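Local coordinates for sensory box/GGDEF family protein (PDB 4YME), which probably makes or senses cyclic di-GMP through this GGDEF domain, one piece of a longer membrane protein that also carries MHYT, PAS and EAL domains, at residues Phe44-Ala47 with Asn48-Gly52. Numbering follows the deposited sequence.
Sequences FKEA and NDQHG
Asn48 lays the nitrogen of its amide over one face of the Phe44 ring, ND2 standing 3.3 Å above the plane and displaced toward the rim on the CZ side, with 3.4 Å between ND2 and CZ. Ring and amide planes are 80° apart, so the amide stands nearly upright on the ring. Two torsions bring the groups together: Phe44 holds CG anti to its backbone N (chi1 178°), while CG of Asn48 lies beside its own backbone N (chi1 -74°). The His51 ring meets the other segment at its edge, where Ala47 O lies in the ring plane, 3.9 Å from His51 CD2.

One residue further along, Lys45 and Asp49 form an i to i+4 salt bridge. Lys45 NZ reaches Asp49 OD2 at 2.8 Å, on the syn lone pair of that oxygen, and the lysine chain, bent at its last two torsions, also passes CE alongside OD2.

Beneath these side chains, four i to i+4 backbone bonds run from Asn48 N to Phe44 O through His51 N to Ala47 O, the Gln50 N to Glu46 O bond measuring 2.8 Å. Gly52, with positive phi, is the first residue to leave helical geometry, although its N still bonds to Asn48 O.

Phe44 to Asp49 carry the F-K-x-x-N-D end of the D-x-D-x-F-K-x-x-N-D motif of GGDEF domains; in related diguanylate cyclases its Asn contacts the guanine of the nucleotide, a role Asn48 probably shares.

Helix 44-51 follows strand 33-41 of the GGDEF sheet. Phe44 and Ala47 pack on Leu60 and Leu59 of helix 53-70, whereas His51 touches Gln119 and Leu121 of the hairpin strand 119-121.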
# COMPACT_ATOMS: atom_id res chain seq x y z
N PHE A 44 2.08 0.63 14.63
CA PHE A 44 3.06 1.69 14.44
C PHE A 44 3.12 2.67 15.59
O PHE A 44 4.19 2.94 16.10
CB PHE A 44 2.70 2.41 13.12
CG PHE A 44 3.57 3.54 12.79
CD1 PHE A 44 4.88 3.36 12.35
CD2 PHE A 44 3.07 4.81 12.83
CE1 PHE A 44 5.68 4.43 11.98
CE2 PHE A 44 3.84 5.88 12.47
CZ PHE A 44 5.17 5.69 12.05
N LYS A 45 1.95 3.10 16.06
CA LYS A 45 1.91 4.06 17.19
C LYS A 45 2.53 3.44 18.44
O LYS A 45 3.34 4.05 19.08
CB LYS A 45 0.51 4.54 17.50
CG LYS A 45 0.47 5.52 18.69
CD LYS A 45 -0.94 6.13 18.91
CE LYS A 45 -1.20 6.31 20.44
NZ LYS A 45 -0.23 7.20 21.12
N GLU A 46 2.17 2.20 18.71
CA GLU A 46 2.69 1.54 19.90
C GLU A 46 4.21 1.34 19.79
O GLU A 46 4.92 1.49 20.78
CB GLU A 46 1.92 0.25 20.12
CG GLU A 46 2.29 -0.47 21.37
CD GLU A 46 3.37 -1.45 21.12
OE1 GLU A 46 3.54 -1.85 19.94
OE2 GLU A 46 4.05 -1.85 22.09
N ALA A 47 4.76 1.06 18.60
CA ALA A 47 6.23 0.96 18.45
C ALA A 47 6.91 2.28 18.79
O ALA A 47 7.90 2.36 19.53
CB ALA A 47 6.62 0.52 17.00
N ASN A 48 6.35 3.37 18.28
CA ASN A 48 6.90 4.67 18.59
C ASN A 48 6.78 5.03 20.09
O ASN A 48 7.72 5.54 20.68
CB ASN A 48 6.19 5.70 17.75
CG ASN A 48 6.64 5.63 16.27
OD1 ASN A 48 7.81 5.37 16.00
ND2 ASN A 48 5.71 5.85 15.37
N ASP A 49 5.62 4.70 20.65
CA ASP A 49 5.32 4.99 22.07
C ASP A 49 6.21 4.24 23.00
O ASP A 49 6.70 4.82 24.01
CB ASP A 49 3.87 4.62 22.38
CG ASP A 49 2.89 5.63 21.88
OD1 ASP A 49 3.33 6.74 21.51
OD2 ASP A 49 1.67 5.32 21.83
N GLN A 50 6.42 2.96 22.70
CA GLN A 50 7.11 2.03 23.62
C GLN A 50 8.60 2.02 23.42
O GLN A 50 9.34 1.87 24.39
CB GLN A 50 6.56 0.60 23.53
CG GLN A 50 5.13 0.41 24.07
CD GLN A 50 4.99 0.70 25.58
OE1 GLN A 50 4.27 1.60 26.00
NE2 GLN A 50 5.66 -0.09 26.39
N HIS A 51 9.06 2.22 22.17
CA HIS A 51 10.49 2.12 21.83
C HIS A 51 11.11 3.31 21.08
O HIS A 51 12.23 3.16 20.60
CB HIS A 51 10.72 0.90 20.94
CG HIS A 51 10.17 -0.38 21.48
ND1 HIS A 51 10.94 -1.25 22.22
CD2 HIS A 51 8.94 -0.93 21.39
CE1 HIS A 51 10.20 -2.29 22.56
NE2 HIS A 51 8.98 -2.12 22.08
N GLY A 52 10.41 4.45 20.96
CA GLY A 52 10.91 5.67 20.32
C GLY A 52 10.72 5.69 18.79
O GLY A 52 10.45 4.64 18.19